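PDB 5JS4: phiAB6 tailspike from Unidentified phage, which probably binds and fragments the exopolysaccharide of Acinetobacter baumannii as the trimeric, beta-helical tailspike of a bacteriophage. Local coordinates for residues Tyr232-Gln236 / Ser237-Gly241; Asn242-Val246 / Asp247-Ala251. One frame throughout, in Å; residues are numbered along the deposited sequence.

Contacts 1 and 2 come one after the other along the chain, and residue 242 follows 241 without a gap. Their centres lie about 16 Å apart, on the same side of the chain's centre. Contact 1 joins strand 234-235 to the one-turn helix 236-239. Contact 2 is the turn in the loop between that helix and helix 260-268. Together they form the connection that leads into the parallel beta-helix. Both meet the second subunit: Y232 of contact 1 packs edge-to-face on F249 of that chain, a residue of contact 2 there. Both turns therefore lie at subunit interfaces of the trimer.

Contact 1 of 2, residues Tyr232-Gln236 / Ser237-Gly241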
loop_
_atom_site.group_PDB
_atom_site.type_symbol
_atom_site.label_atom_id
_atom_site.label_comp_id
_atom_site.label_asym_id
_atom_site.label_seq_id
_atom_site.Cartn_x
_atom_site.Cartn_y
_atom_site.Cartn_z
ATOM N N TYR A 232 -31.904 -2.822 -40.417
ATOM C CA TYR A 232 -30.730 -1.994 -40.717
ATOM C C TYR A 232 -30.519 -1.724 -42.207
ATOM O O TYR A 232 -29.697 -0.883 -42.570
ATOM C CB TYR A 232 -29.480 -2.680 -40.166
ATOM C CG TYR A 232 -29.584 -3.017 -38.701
ATOM C CD1 TYR A 232 -29.414 -2.036 -37.733
ATOM C CD2 TYR A 232 -29.868 -4.317 -38.282
ATOM C CE1 TYR A 232 -29.519 -2.333 -36.388
ATOM C CE2 TYR A 232 -29.975 -4.626 -36.936
ATOM C CZ TYR A 232 -29.799 -3.629 -35.994
ATOM O OH TYR A 232 -29.904 -3.918 -34.654
ATOM N N ASN A 233 -31.253 -2.433 -43.061
ATOM C CA ASN A 233 -31.035 -2.394 -44.509
ATOM C C ASN A 233 -29.579 -2.697 -44.872
ATOM O O ASN A 233 -28.950 -1.985 -45.656
ATOM C CB ASN A 233 -31.477 -1.047 -45.099
ATOM C CG ASN A 233 -31.522 -1.062 -46.619
ATOM O OD1 ASN A 233 -31.695 -2.116 -47.236
ATOM N ND2 ASN A 233 -31.355 0.107 -47.230
ATOM N N ILE A 234 -29.050 -3.758 -44.274
ATOM C CA ILE A 234 -27.711 -4.241 -44.589
ATOM C C ILE A 234 -27.774 -5.750 -44.739
ATOM O O ILE A 234 -28.716 -6.390 -44.264
ATOM C CB ILE A 234 -26.685 -3.882 -43.493
ATOM C CG1 ILE A 234 -27.013 -4.623 -42.188
ATOM C CG2 ILE A 234 -26.625 -2.371 -43.301
ATOM C CD1 ILE A 234 -26.081 -4.314 -41.041
ATOM N N THR A 235 -26.767 -6.316 -45.390
ATOM C CA THR A 235 -26.709 -7.760 -45.573
ATOM C C THR A 235 -26.279 -8.466 -44.295
ATOM O O THR A 235 -25.596 -7.890 -43.443
ATOM C CB THR A 235 -25.720 -8.162 -46.679
ATOM O OG1 THR A 235 -24.404 -7.726 -46.322
ATOM C CG2 THR A 235 -26.127 -7.557 -48.015
ATOM N N GLN A 236 -26.669 -9.729 -44.177
ATOM C CA GLN A 236 -26.187 -10.575 -43.093
ATOM C C GLN A 236 -24.660 -10.699 -43.136
ATOM O O GLN A 236 -24.018 -10.849 -42.093
ATOM C CB GLN A 236 -26.843 -11.956 -43.163
ATOM C CG GLN A 236 -26.509 -12.868 -41.991
ATOM C CD GLN A 236 -27.037 -12.331 -40.674
ATOM O OE1 GLN A 236 -28.168 -11.855 -40.605
ATOM N NE2 GLN A 236 -26.220 -12.396 -39.627
ATOM N N SER A 237 -24.082 -10.624 -44.336
ATOM C CA SER A 237 -22.627 -10.633 -44.494
ATOM C C SER A 237 -21.960 -9.559 -43.631
ATOM O O SER A 237 -20.958 -9.824 -42.969
ATOM C CB SER A 237 -22.238 -10.434 -45.963
ATOM O OG SER A 237 -20.837 -10.545 -46.129
ATOM N N VAL A 238 -22.522 -8.352 -43.637
ATOM C CA VAL A 238 -21.993 -7.248 -42.831
ATOM C C VAL A 238 -22.143 -7.543 -41.338
ATOM O O VAL A 238 -21.207 -7.347 -40.561
ATOM C CB VAL A 238 -22.675 -5.907 -43.180
ATOM C CG1 VAL A 238 -22.247 -4.805 -42.217
ATOM C CG2 VAL A 238 -22.342 -5.503 -44.608
ATOM N N ILE A 239 -23.318 -8.024 -40.943
ATOM C CA ILE A 239 -23.571 -8.358 -39.542
ATOM C C ILE A 239 -22.599 -9.441 -39.054
ATOM O O ILE A 239 -22.159 -9.410 -37.903
ATOM C CB ILE A 239 -25.044 -8.768 -39.323
ATOM C CG1 ILE A 239 -25.948 -7.543 -39.516
ATOM C CG2 ILE A 239 -25.255 -9.361 -37.935
ATOM C CD1 ILE A 239 -27.431 -7.847 -39.539
ATOM N N ASN A 240 -22.238 -10.369 -39.940
ATOM C CA ASN A 240 -21.268 -11.421 -39.614
ATOM C C ASN A 240 -19.833 -10.909 -39.430
ATOM O O ASN A 240 -18.935 -11.682 -39.099
ATOM C CB ASN A 240 -21.287 -12.518 -40.685
ATOM C CG ASN A 240 -22.540 -13.375 -40.635
ATOM O OD1 ASN A 240 -23.347 -13.284 -39.706
ATOM N ND2 ASN A 240 -22.705 -14.224 -41.643
ATOM N N GLY A 241 -19.614 -9.617 -39.661
ATOM C CA GLY A 241 -18.342 -8.979 -39.341
ATOM C C GLY A 241 -18.275 -8.419 -37.928
ATOM O O GLY A 241 -17.240 -7.897 -37.524
#
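This is a local N-cap contact, where strand 234-235 runs straight into the short helix 236-239. T235 is the N-cap residue. Its OG1 accepts a weak capping bond from V238 N at 3.3 Å. A chi1 of 61° folds OG1 in over the first helical turn, towards that N-H. T235 O also takes weak bonds from V238 N and I239 N. One turn on, N240 N bonds to Q236 O at 2.8 Å. Their side chains meet as well: Q236 NE2 donates to N240 OD1 at 3.0 Å. The bond is nearly straight (169°) and lies in the amide plane of Q236, but it reaches N240 OD1 from above the carbonyl plane. Q236 OE1 bonds to N240 ND2 of the second subunit, and N240 ND2 to Q236 OE1 and D229 OD2 of the third, so the pairing repeats at each interface. On the apolar side, I234 CD1 rests 3.6 Å from I239 CG1 and 4.0 Å from V238 CG1. I234 crosses both side chains at about a right angle. Strand 228-229, the antiparallel partner of 234-235, lies beside the turn: F228 touches T235, D229 touches I239, and N233 and I234 form a G1 beta bulge opposite D229.

Contact 2 of 2, residues Asn242-Val246 / Asp247-Ala251; sequences NLITV and DNFGA
V246 O takes two N-H groups from the residues that follow it, F249 N at 3.0 Å and A251 N at 3.2 Å. V246, N248 and T245 bury the most surface in this turn. It holds a short 3-10 segment, in the loop that leads to helix 260-268. The two donors come from opposite faces of the carbonyl plane, and each stands well out of that plane. Within the bond from A251, G250 N reaches D247 O at 3.2 Å. The two bonds make a Schellman motif, with G250 at left-handed backbone angles (phi 94°). The side chain of V246 turns away from the turn overall, yet its CG2 lies 3.7 Å from A251 CB. Beyond this the valine packs on F263 of helix 260-268 and on L276 and Y284.

T245 binds the start of the turn twice. Its carbonyl O accepts N248 N at 3.0 Å, again from above the carbonyl plane. Its OG1 accepts D247 N, also at 3.0 Å, an ST turn. A chi1 of 79° turns the hydroxyl forward along the chain, towards that N-H. T245 OG1 is also hydrogen-bonded to N242 OD1 of the third subunit.

N248 lies across I244 at about a right angle, with I244 CG2 3.7 Å from N248 CG. The same methyl meets F249 CE1 at 3.9 Å. T245 O sits at the edge of the F249 ring, near its plane. F249 also meets Y266 of the same chain and, edge-to-face, Y232 of the third subunit.

D247 OD1 bonds to Y284 OH, which ties the turn to strand 282-286. Four backbone bonds and one hydroxyl bond thus hold the turn, while V246, D247 and F249 also reach outside it.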
loop_
_atom_site.group_PDB
_atom_site.type_symbol
_atom_site.label_atom_id
_atom_site.label_comp_id
_atom_site.label_asym_id
_atom_site.label_seq_id
_atom_site.Cartn_x
_atom_site.Cartn_y
_atom_site.Cartn_z
ATOM N N ASN A 242 -19.367 -8.522 -37.168
ATOM C CA ASN A 242 -19.392 -8.000 -35.796
ATOM C C ASN A 242 -18.493 -8.783 -34.845
ATOM O O ASN A 242 -17.792 -8.192 -34.026
ATOM C CB ASN A 242 -20.821 -7.984 -35.232
ATOM C CG ASN A 242 -21.704 -6.897 -35.832
ATOM O OD1 ASN A 242 -22.927 -6.939 -35.673
ATOM N ND2 ASN A 242 -21.109 -5.912 -36.491
ATOM N N LEU A 243 -18.531 -10.107 -34.952
ATOM C CA LEU A 243 -17.719 -10.986 -34.117
ATOM C C LEU A 243 -17.265 -12.177 -34.949
ATOM O O LEU A 243 -18.094 -12.900 -35.504
ATOM C CB LEU A 243 -18.521 -11.461 -32.900
ATOM C CG LEU A 243 -17.887 -12.525 -31.995
ATOM C CD1 LEU A 243 -16.618 -12.014 -31.333
ATOM C CD2 LEU A 243 -18.889 -12.979 -30.947
ATOM N N ILE A 244 -15.949 -12.359 -35.037
ATOM C CA ILE A 244 -15.343 -13.467 -35.768
ATOM C C ILE A 244 -14.524 -14.283 -34.771
ATOM O O ILE A 244 -13.777 -13.722 -33.974
ATOM C CB ILE A 244 -14.436 -12.955 -36.910
ATOM C CG1 ILE A 244 -15.224 -12.036 -37.848
ATOM C CG2 ILE A 244 -13.852 -14.118 -37.700
ATOM C CD1 ILE A 244 -14.361 -11.176 -38.743
ATOM N N THR A 245 -14.680 -15.605 -34.807
ATOM C CA THR A 245 -13.957 -16.506 -33.906
ATOM C C THR A 245 -13.271 -17.605 -34.708
ATOM O O THR A 245 -13.412 -17.677 -35.928
ATOM C CB THR A 245 -14.889 -17.174 -32.866
ATOM O OG1 THR A 245 -15.598 -18.259 -33.474
ATOM C CG2 THR A 245 -15.881 -16.175 -32.276
ATOM N N VAL A 246 -12.543 -18.471 -34.013
ATOM C CA VAL A 246 -11.922 -19.628 -34.658
ATOM C C VAL A 246 -12.955 -20.557 -35.309
ATOM O O VAL A 246 -12.629 -21.274 -36.253
ATOM C CB VAL A 246 -11.010 -20.425 -33.694
ATOM C CG1 VAL A 246 -9.809 -19.580 -33.286
ATOM C CG2 VAL A 246 -11.775 -20.922 -32.471
ATOM N N ASP A 247 -14.195 -20.531 -34.821
ATOM C CA ASP A 247 -15.280 -21.314 -35.430
ATOM C C ASP A 247 -15.513 -20.929 -36.892
ATOM O O ASP A 247 -15.889 -21.776 -37.702
ATOM C CB ASP A 247 -16.586 -21.159 -34.646
ATOM C CG ASP A 247 -16.497 -21.708 -33.234
ATOM O OD1 ASP A 247 -15.417 -22.193 -32.831
ATOM O OD2 ASP A 247 -17.520 -21.652 -32.523
ATOM N N ASN A 248 -15.272 -19.661 -37.228
ATOM C CA ASN A 248 -15.404 -19.189 -38.610
ATOM C C ASN A 248 -14.440 -19.903 -39.548
ATOM O O ASN A 248 -14.696 -19.990 -40.744
ATOM C CB ASN A 248 -15.149 -17.682 -38.734
ATOM C CG ASN A 248 -16.319 -16.841 -38.273
ATOM O OD1 ASN A 248 -17.019 -16.225 -39.078
ATOM N ND2 ASN A 248 -16.519 -16.783 -36.981
ATOM N N PHE A 249 -13.336 -20.400 -38.995
ATOM C CA PHE A 249 -12.277 -21.034 -39.771
ATOM C C PHE A 249 -12.246 -22.550 -39.596
ATOM O O PHE A 249 -11.247 -23.200 -39.909
ATOM C CB PHE A 249 -10.943 -20.384 -39.405
ATOM C CG PHE A 249 -10.894 -18.932 -39.758
ATOM C CD1 PHE A 249 -11.370 -17.970 -38.877
ATOM C CD2 PHE A 249 -10.433 -18.530 -41.002
ATOM C CE1 PHE A 249 -11.355 -16.630 -39.219
ATOM C CE2 PHE A 249 -10.418 -17.192 -41.351
ATOM C CZ PHE A 249 -10.877 -16.240 -40.458
ATOM N N GLY A 250 -13.352 -23.107 -39.109
ATOM C CA GLY A 250 -13.537 -24.553 -39.061
ATOM C C GLY A 250 -13.141 -25.243 -37.769
ATOM O O GLY A 250 -13.075 -26.472 -37.728
ATOM N N ALA A 251 -12.883 -24.475 -36.711
ATOM C CA ALA A 251 -12.587 -25.061 -35.405
ATOM C C ALA A 251 -13.826 -25.782 -34.881
ATOM O O ALA A 251 -14.930 -25.255 -34.963
ATOM C CB ALA A 251 -12.146 -23.989 -34.421
#